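Local coordinates for protein ALKF (Bacillus cereus, PDB 3ZBO) that is of unknown function but belongs to a family related to the HEAT-like repeat DNA glycosylases and has affinity for branched DNA structures, at residues T11-L16 against E60-T65; G43-I48 against A70-G75; S86-W91 against S110-A115; S101-A106 against Y138-G143. All blocks are in the same frame, centred on the assembly; numbering follows the deposited sequence.

Interaction 1: T11-L16 against E60-T65; sequences TVMQEL and EELYAT
Apolar packing of Val12 and Met13 against Leu62 and Thr65 brings helix 9-19 against segment 60-65. Leu62 is met by both Val12 and Met13. Its CD2 lies 3.9 Å from Val12 CG1, and its CD1 is 4.0 Å from the same methyl, so one Val12 branch covers both Leu62 methyls. Val12 CG1 stands opposite the backbone N (chi1 175°), and the two side chains cross at about a right angle. Sulfur contact adds to this: Met13 SD approaches Leu62 CD2 to 3.7 Å as the two chains run past each other in opposite directions. Bends at both chi2 and chi3 fold the Met13 thioether back, and its CE then faces Thr65 CG2 tip to tip at 4.1 Å. The helices belong to the all-helical array of the AlkD-like family, related to HEAT-like repeats, and helix 68-77 joins the same packing, with Ala70 touching Met13 and Thr65 and Ala74 touching Leu62. Between the two segments the contact is apolar; within 60-65, Leu62 O is gripped twice by Thr65, by its OG1 at 2.7 Å and by its backbone N at 3.1 Å. The hydroxyl arrives nearly in line with the carbonyl bond (C=O...OG1 161°) and is also hydrogen-bonded to Asn67 N. With OG1 held back over the chain in this way, the methyl CG2 is the branch presented to Met13. Val12 and Leu62 are buried, whereas Met13 and Thr65 remain partly exposed.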
loop_
_atom_site.group_PDB
_atom_site.type_symbol
_atom_site.label_atom_id
_atom_site.label_comp_id
_atom_site.label_asym_id
_atom_site.label_seq_id
_atom_site.Cartn_x
_atom_site.Cartn_y
_atom_site.Cartn_z
ATOM N N THR A 11 18.047 16.323 -12.265
ATOM C CA THR A 11 17.127 17.426 -12.048
ATOM C C THR A 11 15.971 17.010 -11.119
ATOM O O THR A 11 15.597 17.752 -10.189
ATOM C CB THR A 11 16.553 17.926 -13.363
ATOM O OG1 THR A 11 17.655 18.385 -14.157
ATOM C CG2 THR A 11 15.558 19.071 -13.175
ATOM N N VAL A 12 15.433 15.815 -11.307
ATOM C CA VAL A 12 14.400 15.374 -10.358
ATOM C C VAL A 12 14.902 15.237 -8.954
ATOM O O VAL A 12 14.166 15.652 -8.014
ATOM C CB VAL A 12 13.807 13.988 -10.810
ATOM C CG1 VAL A 12 12.803 13.451 -9.767
ATOM C CG2 VAL A 12 13.158 14.128 -12.253
ATOM N N MET A 13 16.093 14.660 -8.797
ATOM C CA MET A 13 16.701 14.501 -7.483
ATOM C C MET A 13 16.954 15.870 -6.847
ATOM O O MET A 13 16.707 16.078 -5.638
ATOM C CB MET A 13 17.957 13.692 -7.539
ATOM C CG MET A 13 17.800 12.188 -7.912
ATOM S SD MET A 13 16.704 11.354 -6.694
ATOM C CE MET A 13 17.742 11.255 -5.257
ATOM N N GLN A 14 17.387 16.839 -7.654
ATOM C CA GLN A 14 17.526 18.201 -7.052
ATOM C C GLN A 14 16.218 18.813 -6.604
ATOM O O GLN A 14 16.147 19.416 -5.475
ATOM C CB GLN A 14 18.201 19.120 -8.076
ATOM C CG GLN A 14 19.697 18.888 -8.104
ATOM C CD GLN A 14 20.367 19.540 -9.300
ATOM O OE1 GLN A 14 21.582 19.716 -9.286
ATOM N NE2 GLN A 14 19.583 19.914 -10.343
ATOM N N GLU A 15 15.173 18.671 -7.418
ATOM C CA GLU A 15 13.854 19.249 -7.113
ATOM C C GLU A 15 13.268 18.570 -5.858
ATOM O O GLU A 15 12.663 19.231 -4.992
ATOM C CB GLU A 15 12.913 19.163 -8.293
ATOM C CG GLU A 15 13.500 19.861 -9.568
ATOM C CD GLU A 15 12.448 20.344 -10.567
ATOM O OE1 GLU A 15 11.247 19.982 -10.423
ATOM O OE2 GLU A 15 12.847 21.104 -11.515
ATOM N N LEU A 16 13.436 17.250 -5.747
ATOM C CA LEU A 16 12.905 16.570 -4.561
ATOM C C LEU A 16 13.643 16.972 -3.287
ATOM O O LEU A 16 13.042 17.213 -2.250
ATOM C CB LEU A 16 12.997 15.040 -4.759
ATOM C CG LEU A 16 12.046 14.438 -5.786
ATOM C CD1 LEU A 16 12.287 12.913 -5.802
ATOM C CD2 LEU A 16 10.608 14.702 -5.485
ATOM N N GLU A 60 12.786 3.810 -12.929
ATOM C CA GLU A 60 13.777 2.808 -12.506
ATOM C C GLU A 60 14.977 3.413 -11.868
ATOM O O GLU A 60 15.495 2.877 -10.837
ATOM C CB GLU A 60 14.204 1.857 -13.634
ATOM C CG GLU A 60 13.089 0.989 -14.116
ATOM C CD GLU A 60 12.663 -0.157 -13.187
ATOM O OE1 GLU A 60 13.455 -0.488 -12.313
ATOM O OE2 GLU A 60 11.627 -0.729 -13.388
ATOM N N GLU A 61 15.505 4.505 -12.465
ATOM C CA GLU A 61 16.651 5.126 -11.837
ATOM C C GLU A 61 16.340 5.728 -10.453
ATOM O O GLU A 61 17.206 5.630 -9.553
ATOM C CB GLU A 61 17.211 6.240 -12.746
ATOM C CG GLU A 61 17.743 5.716 -14.046
ATOM C CD GLU A 61 18.627 6.778 -14.770
ATOM O OE1 GLU A 61 19.411 7.548 -14.137
ATOM O OE2 GLU A 61 18.567 6.773 -16.036
ATOM N N LEU A 62 15.161 6.304 -10.341
ATOM C CA LEU A 62 14.759 6.914 -9.052
ATOM C C LEU A 62 14.573 5.788 -8.043
ATOM O O LEU A 62 15.041 5.946 -6.868
ATOM C CB LEU A 62 13.471 7.710 -9.217
ATOM C CG LEU A 62 13.692 8.950 -10.058
ATOM C CD1 LEU A 62 12.342 9.513 -10.351
ATOM C CD2 LEU A 62 14.509 9.968 -9.304
ATOM N N TYR A 63 13.970 4.676 -8.440
ATOM C CA TYR A 63 13.729 3.623 -7.394
ATOM C C TYR A 63 15.050 3.028 -6.902
ATOM O O TYR A 63 15.219 2.691 -5.708
ATOM C CB TYR A 63 12.815 2.553 -8.017
ATOM C CG TYR A 63 12.188 1.719 -6.932
ATOM C CD1 TYR A 63 11.038 2.149 -6.262
ATOM C CD2 TYR A 63 12.764 0.489 -6.590
ATOM C CE1 TYR A 63 10.441 1.357 -5.244
ATOM C CE2 TYR A 63 12.240 -0.279 -5.548
ATOM C CZ TYR A 63 11.074 0.183 -4.893
ATOM O OH TYR A 63 10.543 -0.604 -3.894
ATOM N N ALA A 64 16.042 3.000 -7.791
ATOM C CA ALA A 64 17.348 2.443 -7.457
ATOM C C ALA A 64 18.145 3.262 -6.520
ATOM O O ALA A 64 19.231 2.790 -6.073
ATOM C CB ALA A 64 18.189 2.202 -8.785
ATOM N N THR A 65 17.737 4.523 -6.298
ATOM C CA THR A 65 18.483 5.395 -5.355
ATOM C C THR A 65 18.485 4.821 -3.942
ATOM O O THR A 65 19.393 5.122 -3.152
ATOM C CB THR A 65 17.934 6.791 -5.288
ATOM O OG1 THR A 65 16.625 6.776 -4.802
ATOM C CG2 THR A 65 18.045 7.467 -6.677
#

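Interaction 2: G43-I48 against A70-G75; sequences GAMKPI and AMYFAG
Tyr72, whose OH is hydrogen-bonded to Arg240 O near the C-terminus, turns its ring toward Met45, and Phe73 beside it meets both Met45 and Ile48. This is buried side-chain packing in the helical array of the AlkD-like family, joining helix 68-77 to segment 43-48, which leads into helix 46-52. Met45 makes two Met-aromatic contacts from an extended chain (chi2 174°) that enters between the two rings. Its SD is 3.6 Å from Tyr72 CD1 and 4.9 Å from the centroid of that ring, approaching obliquely. Toward Phe73 the same sulfur sits at the ring edge, 78° off the normal, and is 3.9 Å from Phe73 CD1. Nearer the backbone, Met45 CB comes within 4.0 Å of Phe73 CD1, and the two side chains run alongside each other with opposite headings. Phe73 CG lies opposite its backbone N (chi1 -173°), which sends the ring out of helix 68-77 into the angle between Met45 and Ile48. Val12 of helix 9-19 and Leu62 of helix 56-63 also touch this ring. At the far end of the Phe73 ring, Ile48 meets CZ with its branch point, CB at 3.8 Å, and with its methyl, CG2 at 3.6 Å.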
loop_
_atom_site.group_PDB
_atom_site.type_symbol
_atom_site.label_atom_id
_atom_site.label_comp_id
_atom_site.label_asym_id
_atom_site.label_seq_id
_atom_site.Cartn_x
_atom_site.Cartn_y
_atom_site.Cartn_z
ATOM N N GLY A 43 1.822 15.884 -1.550
ATOM C CA GLY A 43 1.124 16.824 -2.454
ATOM C C GLY A 43 2.128 17.736 -3.157
ATOM O O GLY A 43 1.810 18.294 -4.259
ATOM N N ALA A 44 3.297 17.914 -2.557
ATOM C CA ALA A 44 4.334 18.754 -3.158
ATOM C C ALA A 44 4.888 18.126 -4.437
ATOM O O ALA A 44 5.507 18.810 -5.238
ATOM C CB ALA A 44 5.463 19.092 -2.146
ATOM N N MET A 45 4.616 16.833 -4.656
ATOM C CA MET A 45 5.045 16.206 -5.893
ATOM C C MET A 45 4.187 16.444 -7.131
ATOM O O MET A 45 4.659 16.138 -8.222
ATOM C CB MET A 45 5.167 14.662 -5.654
ATOM C CG MET A 45 6.209 14.424 -4.573
ATOM S SD MET A 45 6.178 12.584 -4.209
ATOM C CE MET A 45 7.472 12.455 -3.014
ATOM N N LYS A 46 2.972 16.994 -6.946
ATOM C CA LYS A 46 2.018 17.110 -8.036
ATOM C C LYS A 46 2.567 17.902 -9.220
ATOM O O LYS A 46 2.503 17.365 -10.307
ATOM C CB LYS A 46 0.613 17.586 -7.601
ATOM C CG LYS A 46 -0.452 17.344 -8.704
ATOM C CD LYS A 46 -1.793 16.907 -8.089
ATOM C CE LYS A 46 -2.776 16.497 -9.162
ATOM N NZ LYS A 46 -3.382 17.724 -9.742
ATOM N N PRO A 47 3.191 19.088 -8.999
ATOM C CA PRO A 47 3.675 19.740 -10.217
ATOM C C PRO A 47 4.761 18.995 -10.977
ATOM O O PRO A 47 4.737 19.011 -12.227
ATOM C CB PRO A 47 4.311 21.050 -9.706
ATOM C CG PRO A 47 3.794 21.262 -8.290
ATOM C CD PRO A 47 3.598 19.847 -7.777
ATOM N N ILE A 48 5.710 18.356 -10.257
ATOM C CA ILE A 48 6.763 17.585 -10.983
ATOM C C ILE A 48 6.157 16.386 -11.743
ATOM O O ILE A 48 6.556 16.094 -12.866
ATOM C CB ILE A 48 7.859 17.034 -10.031
ATOM C CG1 ILE A 48 8.336 18.023 -8.965
ATOM C CG2 ILE A 48 9.032 16.484 -10.858
ATOM C CD1 ILE A 48 9.482 17.506 -8.138
ATOM N N ALA A 70 12.472 9.598 -3.413
ATOM C CA ALA A 70 12.654 9.295 -4.852
ATOM C C ALA A 70 11.950 8.018 -5.267
ATOM O O ALA A 70 11.414 7.937 -6.389
ATOM C CB ALA A 70 14.176 9.130 -5.165
ATOM N N MET A 71 11.982 7.057 -4.357
ATOM C CA MET A 71 11.286 5.805 -4.637
ATOM C C MET A 71 9.745 5.958 -4.693
ATOM O O MET A 71 9.080 5.357 -5.543
ATOM C CB MET A 71 11.622 4.743 -3.604
ATOM C CG MET A 71 13.065 4.339 -3.655
ATOM S SD MET A 71 13.644 3.462 -2.179
ATOM C CE MET A 71 13.157 1.767 -2.631
ATOM N N TYR A 72 9.192 6.772 -3.769
ATOM C CA TYR A 72 7.787 7.132 -3.830
ATOM C C TYR A 72 7.470 7.814 -5.140
ATOM O O TYR A 72 6.467 7.454 -5.797
ATOM C CB TYR A 72 7.457 7.990 -2.552
ATOM C CG TYR A 72 5.954 8.172 -2.495
ATOM C CD1 TYR A 72 5.337 9.177 -3.242
ATOM C CD2 TYR A 72 5.183 7.444 -1.633
ATOM C CE1 TYR A 72 3.936 9.301 -3.158
ATOM C CE2 TYR A 72 3.778 7.533 -1.596
ATOM C CZ TYR A 72 3.176 8.514 -2.326
ATOM O OH TYR A 72 1.778 8.602 -2.296
ATOM N N PHE A 73 8.283 8.775 -5.542
ATOM C CA PHE A 73 7.976 9.491 -6.749
ATOM C C PHE A 73 8.112 8.542 -7.969
ATOM O O PHE A 73 7.330 8.636 -8.920
ATOM C CB PHE A 73 8.953 10.694 -6.880
ATOM C CG PHE A 73 8.607 11.584 -7.993
ATOM C CD1 PHE A 73 7.461 12.310 -7.925
ATOM C CD2 PHE A 73 9.399 11.643 -9.122
ATOM C CE1 PHE A 73 7.045 13.124 -9.026
ATOM C CE2 PHE A 73 9.001 12.506 -10.205
ATOM C CZ PHE A 73 7.833 13.208 -10.119
ATOM N N ALA A 74 9.082 7.613 -7.939
ATOM C CA ALA A 74 9.221 6.645 -9.045
ATOM C C ALA A 74 7.898 5.898 -9.210
ATOM O O ALA A 74 7.425 5.650 -10.316
ATOM C CB ALA A 74 10.284 5.673 -8.684
ATOM N N GLY A 75 7.242 5.520 -8.075
ATOM C CA GLY A 75 5.918 4.852 -8.260
ATOM C C GLY A 75 4.904 5.746 -8.980
ATOM O O GLY A 75 4.135 5.204 -9.772
#

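Interaction 3: S86-W91 against S110-A115; sequences SDFDRW and SESNIA
Phe88 on helix 86-91 faces Ser112 and Ile114 in an irregular loop, with the backbones nearest between Phe88 CA and Ala115 CA, 9.9 Å apart. The loop links helix 98-110 to helix 115-124 and contains an ST turn: Ser112 OG accepts from Ile114 N at 3.1 Å, with an N-H...O angle of 164°. Ile114 occupies the N-cap position of the second helix, so the turn shapes the chain just where that helix begins. Ser112 OG is also hydrogen-bonded to Leu109 O, and these two bonds tie the hydroxyl to helix 98-110 and to Ile114. That leaves CB to meet the phenylalanine, 3.9 Å from Phe88 CE2 and equally 3.9 Å from Phe88 CZ. The contact is oblique to the ring. Thr108 and Leu109 of helix 98-110, together with Met83, also pack on this aromatic side chain. Ile114, itself partly exposed, has an extended end (chi2 171°) that places its CD1 4.1 Å from Phe88 CD2.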
loop_
_atom_site.group_PDB
_atom_site.type_symbol
_atom_site.label_atom_id
_atom_site.label_comp_id
_atom_site.label_asym_id
_atom_site.label_seq_id
_atom_site.Cartn_x
_atom_site.Cartn_y
_atom_site.Cartn_z
ATOM N N SER A 86 8.482 -9.802 -13.220
ATOM C CA SER A 86 9.856 -9.741 -12.808
ATOM C C SER A 86 10.167 -8.306 -12.315
ATOM O O SER A 86 10.896 -8.160 -11.363
ATOM C CB SER A 86 10.787 -10.175 -14.011
ATOM O OG SER A 86 12.115 -9.904 -13.631
ATOM N N ASP A 87 9.586 -7.295 -12.979
ATOM C CA ASP A 87 9.843 -5.923 -12.589
ATOM C C ASP A 87 9.288 -5.690 -11.175
ATOM O O ASP A 87 9.967 -5.077 -10.331
ATOM C CB ASP A 87 9.181 -4.923 -13.511
ATOM C CG ASP A 87 9.795 -4.903 -14.950
ATOM O OD1 ASP A 87 11.017 -5.180 -15.081
ATOM O OD2 ASP A 87 9.025 -4.592 -15.921
ATOM N N PHE A 88 8.035 -6.119 -10.969
ATOM C CA PHE A 88 7.477 -5.950 -9.605
ATOM C C PHE A 88 8.241 -6.714 -8.566
ATOM O O PHE A 88 8.415 -6.183 -7.427
ATOM C CB PHE A 88 6.009 -6.336 -9.596
ATOM C CG PHE A 88 5.127 -5.255 -10.162
ATOM C CD1 PHE A 88 4.892 -4.065 -9.403
ATOM C CD2 PHE A 88 4.528 -5.424 -11.360
ATOM C CE1 PHE A 88 4.103 -3.016 -10.013
ATOM C CE2 PHE A 88 3.735 -4.376 -11.968
ATOM C CZ PHE A 88 3.538 -3.159 -11.244
ATOM N N ASP A 89 8.780 -7.908 -8.896
ATOM C CA ASP A 89 9.565 -8.624 -7.891
ATOM C C ASP A 89 10.848 -7.876 -7.575
ATOM O O ASP A 89 11.283 -7.817 -6.430
ATOM C CB ASP A 89 9.925 -10.028 -8.459
ATOM C CG ASP A 89 8.726 -10.985 -8.432
ATOM O OD1 ASP A 89 7.824 -10.714 -7.651
ATOM O OD2 ASP A 89 8.631 -11.967 -9.220
ATOM N N ARG A 90 11.465 -7.174 -8.573
ATOM C CA ARG A 90 12.593 -6.312 -8.222
ATOM C C ARG A 90 12.219 -5.189 -7.270
ATOM O O ARG A 90 12.923 -4.902 -6.289
ATOM C CB ARG A 90 13.263 -5.670 -9.476
ATOM C CG ARG A 90 13.905 -6.731 -10.361
ATOM C CD ARG A 90 14.702 -6.087 -11.557
ATOM N NE ARG A 90 13.778 -5.374 -12.442
ATOM C CZ ARG A 90 13.472 -4.047 -12.426
ATOM N NH1 ARG A 90 13.980 -3.172 -11.542
ATOM N NH2 ARG A 90 12.553 -3.602 -13.266
ATOM N N TRP A 91 11.099 -4.585 -7.575
ATOM C CA TRP A 91 10.693 -3.406 -6.765
ATOM C C TRP A 91 10.370 -3.897 -5.327
ATOM O O TRP A 91 10.794 -3.284 -4.360
ATOM C CB TRP A 91 9.451 -2.711 -7.382
ATOM C CG TRP A 91 9.857 -1.753 -8.503
ATOM C CD1 TRP A 91 10.731 -2.001 -9.518
ATOM C CD2 TRP A 91 9.248 -0.494 -8.769
ATOM N NE1 TRP A 91 10.754 -0.869 -10.378
ATOM C CE2 TRP A 91 9.892 0.061 -9.885
ATOM C CE3 TRP A 91 8.275 0.249 -8.113
ATOM C CZ2 TRP A 91 9.535 1.316 -10.449
ATOM C CZ3 TRP A 91 7.970 1.589 -8.617
ATOM C CH2 TRP A 91 8.657 2.090 -9.723
ATOM N N SER A 110 -1.364 -2.204 -8.066
ATOM C CA SER A 110 -2.841 -2.141 -8.214
ATOM C C SER A 110 -3.243 -1.461 -9.516
ATOM O O SER A 110 -4.423 -1.594 -9.879
ATOM C CB SER A 110 -3.460 -1.408 -6.952
ATOM O OG SER A 110 -3.198 -0.028 -7.063
ATOM N N GLU A 111 -2.297 -0.785 -10.166
ATOM C CA GLU A 111 -2.590 -0.051 -11.417
ATOM C C GLU A 111 -2.112 -0.844 -12.627
ATOM O O GLU A 111 -2.217 -0.342 -13.760
ATOM C CB GLU A 111 -1.922 1.318 -11.373
ATOM C CG GLU A 111 -2.603 2.322 -10.367
ATOM C CD GLU A 111 -4.056 2.612 -10.729
ATOM O OE1 GLU A 111 -4.355 2.721 -11.943
ATOM O OE2 GLU A 111 -4.903 2.727 -9.815
ATOM N N SER A 112 -1.580 -2.044 -12.388
ATOM C CA SER A 112 -1.106 -2.877 -13.468
ATOM C C SER A 112 -2.229 -3.783 -13.955
ATOM O O SER A 112 -3.315 -3.831 -13.397
ATOM C CB SER A 112 0.052 -3.729 -12.926
ATOM O OG SER A 112 -0.499 -4.816 -12.247
ATOM N N ASN A 113 -1.888 -4.612 -14.965
ATOM C CA ASN A 113 -2.803 -5.621 -15.446
ATOM C C ASN A 113 -2.554 -6.973 -14.873
ATOM O O ASN A 113 -3.202 -7.916 -15.287
ATOM C CB ASN A 113 -2.674 -5.718 -17.002
ATOM C CG ASN A 113 -3.070 -4.424 -17.710
ATOM O OD1 ASN A 113 -2.420 -4.007 -18.715
ATOM N ND2 ASN A 113 -4.108 -3.791 -17.228
ATOM N N ILE A 114 -1.659 -7.124 -13.878
ATOM C CA ILE A 114 -1.348 -8.435 -13.342
ATOM C C ILE A 114 -1.440 -8.425 -11.816
ATOM O O ILE A 114 -0.867 -9.231 -11.110
ATOM C CB ILE A 114 0.076 -8.885 -13.759
ATOM C CG1 ILE A 114 1.122 -7.793 -13.453
ATOM C CG2 ILE A 114 0.069 -9.055 -15.285
ATOM C CD1 ILE A 114 2.535 -8.259 -13.635
ATOM N N ALA A 115 -2.270 -7.512 -11.286
ATOM C CA ALA A 115 -2.305 -7.223 -9.852
ATOM C C ALA A 115 -2.653 -8.423 -9.003
ATOM O O ALA A 115 -1.926 -8.773 -8.041
ATOM C CB ALA A 115 -3.245 -6.052 -9.576
#

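Interaction 4: S101-A106 against Y138-G143; sequences SDYVVA and YCWLLG
Trp140 of helix 138-143 extends from its CB across to Asp102, Tyr103 and Ala106 of helix 101-106, where the two helical segments cross at -62°. At its base, CB packs beside Ser110 CB. CG is set opposite the carbonyl carbon (chi1 -49°), directing the indole toward the neighbouring helix. CD1 lies 3.7 Å from Ala106 O, at the ring edge and near its plane. The next atom, NE1, is 3.7 Å from Ala106 CB and donates to Asp102 O at 2.9 Å. The N-H...O angle is 150°, and the nitrogen lies almost in line with the carbonyl bond. CE2 and CZ2 each lie 3.6 Å from Asp102 O. CZ2 also meets Tyr103 CD1 at 4.1 Å, in the region of the phenol's edge; the Tyr103 side chain bends back from its outward start to reach it. Cys139 CB sits over one face of the indole toward its rim, and Tyr238 makes an edge-to-face stack with it. The pairing, near the centre of the molecule, is consistent with the HEAT-like helical array of the related AlkD-like proteins. Helix 101-106 contains a pi-type turn, in which Ala106 N bonds to Ser101 O, five residues back, at 3.0 Å. Asp102 O thus lacks the donor that an ordinary alpha-turn would supply from Ala106. The carboxylate of Asp102 turns elsewhere, to Ser101 OG and Ser132 OG. The indole N-H probably stands in for the Ala106 donor, satisfying the carbonyl released by the pi-turn while fixing the rotation of the large ring against the neighbouring helix.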
loop_
_atom_site.group_PDB
_atom_site.type_symbol
_atom_site.label_atom_id
_atom_site.label_comp_id
_atom_site.label_asym_id
_atom_site.label_seq_id
_atom_site.Cartn_x
_atom_site.Cartn_y
_atom_site.Cartn_z
ATOM N N SER A 101 6.495 -1.001 0.771
ATOM C CA SER A 101 5.736 -2.122 0.313
ATOM C C SER A 101 4.279 -1.748 0.069
ATOM O O SER A 101 3.662 -2.209 -0.907
ATOM C CB SER A 101 5.847 -3.305 1.286
ATOM O OG SER A 101 5.390 -2.899 2.577
ATOM N N ASP A 102 3.700 -0.930 0.967
ATOM C CA ASP A 102 2.203 -0.806 1.025
ATOM C C ASP A 102 1.767 0.426 0.202
ATOM O O ASP A 102 0.700 0.335 -0.429
ATOM C CB ASP A 102 1.731 -0.599 2.442
ATOM C CG ASP A 102 2.069 -1.768 3.389
ATOM O OD1 ASP A 102 2.636 -2.789 2.953
ATOM O OD2 ASP A 102 1.752 -1.512 4.572
ATOM N N TYR A 103 2.556 1.535 0.234
ATOM C CA TYR A 103 2.068 2.781 -0.373
ATOM C C TYR A 103 2.777 3.114 -1.704
ATOM O O TYR A 103 2.364 4.024 -2.429
ATOM C CB TYR A 103 2.245 3.943 0.610
ATOM C CG TYR A 103 1.658 3.715 1.967
ATOM C CD1 TYR A 103 0.497 2.935 2.167
ATOM C CD2 TYR A 103 2.326 4.256 3.067
ATOM C CE1 TYR A 103 -0.045 2.796 3.485
ATOM C CE2 TYR A 103 1.816 4.058 4.329
ATOM C CZ TYR A 103 0.689 3.340 4.499
ATOM O OH TYR A 103 0.277 3.144 5.803
ATOM N N VAL A 104 3.781 2.317 -2.088
ATOM C CA VAL A 104 4.527 2.557 -3.347
ATOM C C VAL A 104 4.434 1.309 -4.240
ATOM O O VAL A 104 3.681 1.317 -5.227
ATOM C CB VAL A 104 5.993 2.871 -3.093
ATOM C CG1 VAL A 104 6.703 3.096 -4.461
ATOM C CG2 VAL A 104 6.121 4.112 -2.249
ATOM N N VAL A 105 4.996 0.160 -3.849
ATOM C CA VAL A 105 4.922 -0.986 -4.716
ATOM C C VAL A 105 3.508 -1.530 -4.845
ATOM O O VAL A 105 3.074 -1.808 -5.964
ATOM C CB VAL A 105 5.883 -2.060 -4.168
ATOM C CG1 VAL A 105 5.897 -3.261 -5.160
ATOM C CG2 VAL A 105 7.361 -1.513 -4.066
ATOM N N ALA A 106 2.766 -1.691 -3.731
ATOM C CA ALA A 106 1.394 -2.253 -3.852
ATOM C C ALA A 106 0.512 -1.291 -4.669
ATOM O O ALA A 106 -0.406 -1.778 -5.366
ATOM C CB ALA A 106 0.813 -2.409 -2.452
ATOM N N TYR A 138 -4.602 -5.679 -2.583
ATOM C CA TYR A 138 -6.041 -5.971 -2.635
ATOM C C TYR A 138 -6.873 -4.805 -2.111
ATOM O O TYR A 138 -7.969 -4.529 -2.623
ATOM C CB TYR A 138 -6.470 -7.258 -1.933
ATOM C CG TYR A 138 -6.364 -8.441 -2.852
ATOM C CD1 TYR A 138 -5.163 -9.154 -2.981
ATOM C CD2 TYR A 138 -7.465 -8.780 -3.658
ATOM C CE1 TYR A 138 -5.112 -10.228 -3.880
ATOM C CE2 TYR A 138 -7.382 -9.911 -4.528
ATOM C CZ TYR A 138 -6.233 -10.562 -4.618
ATOM O OH TYR A 138 -6.210 -11.631 -5.495
ATOM N N CYS A 139 -6.436 -4.176 -1.027
ATOM C CA CYS A 139 -7.218 -3.016 -0.528
ATOM C C CYS A 139 -7.303 -1.949 -1.609
ATOM O O CYS A 139 -8.398 -1.368 -1.778
ATOM C CB CYS A 139 -6.551 -2.401 0.691
ATOM S SG CYS A 139 -6.425 -3.491 2.088
ATOM N N TRP A 140 -6.215 -1.660 -2.363
ATOM C CA TRP A 140 -6.260 -0.615 -3.367
ATOM C C TRP A 140 -7.103 -1.069 -4.528
ATOM O O TRP A 140 -7.832 -0.217 -5.103
ATOM C CB TRP A 140 -4.828 -0.256 -3.867
ATOM C CG TRP A 140 -3.882 -0.033 -2.691
ATOM C CD1 TRP A 140 -2.558 -0.442 -2.710
ATOM C CD2 TRP A 140 -4.103 0.548 -1.380
ATOM N NE1 TRP A 140 -1.929 -0.129 -1.509
ATOM C CE2 TRP A 140 -2.859 0.395 -0.654
ATOM C CE3 TRP A 140 -5.253 1.069 -0.674
ATOM C CZ2 TRP A 140 -2.683 0.886 0.638
ATOM C CZ3 TRP A 140 -5.094 1.512 0.584
ATOM C CH2 TRP A 140 -3.812 1.402 1.285
ATOM N N LEU A 141 -7.042 -2.354 -4.883
ATOM C CA LEU A 141 -7.896 -2.845 -6.016
ATOM C C LEU A 141 -9.372 -2.749 -5.645
ATOM O O LEU A 141 -10.211 -2.335 -6.495
ATOM C CB LEU A 141 -7.589 -4.320 -6.258
ATOM C CG LEU A 141 -6.260 -4.605 -6.906
ATOM C CD1 LEU A 141 -6.123 -6.082 -6.878
ATOM C CD2 LEU A 141 -6.207 -4.068 -8.326
ATOM N N LEU A 142 -9.731 -3.061 -4.411
ATOM C CA LEU A 142 -11.200 -3.022 -4.030
ATOM C C LEU A 142 -11.684 -1.579 -4.101
ATOM O O LEU A 142 -12.899 -1.371 -4.273
ATOM C CB LEU A 142 -11.310 -3.551 -2.639
ATOM C CG LEU A 142 -11.171 -5.037 -2.575
ATOM C CD1 LEU A 142 -10.930 -5.530 -1.127
ATOM C CD2 LEU A 142 -12.356 -5.830 -3.258
ATOM N N GLY A 143 -10.769 -0.563 -4.080
ATOM C CA GLY A 143 -11.218 0.837 -4.324
ATOM C C GLY A 143 -11.139 1.355 -5.747
ATOM O O GLY A 143 -11.721 2.439 -6.062
#

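Overall arrangement
Interactions 1 and 2 adjoin: helix 68-77, part of interaction 2, also packs on both segments of interaction 1, and both contacts are apolar with sulfur involved. Interaction 2 is fully buried and aromatic, whereas interaction 1 lies farther out, 21 Å from the chain's centre, and is only partly buried. Interaction 4 is the most central and the one whose segments are joined by a hydrogen bond; Tyr72 CD2 on Val104 CG2 ties it to interaction 2. Interaction 3, about 11 Å from it between centres, is buried and uses a loop; Ala115 CB there packs on Leu141 CD2. Helix 98-110 serves both: it carries 101-106 and runs into 110-115. Polar links, Tyr63 to Trp91 and Glu60 to Arg90, connect interactions 1 and 3.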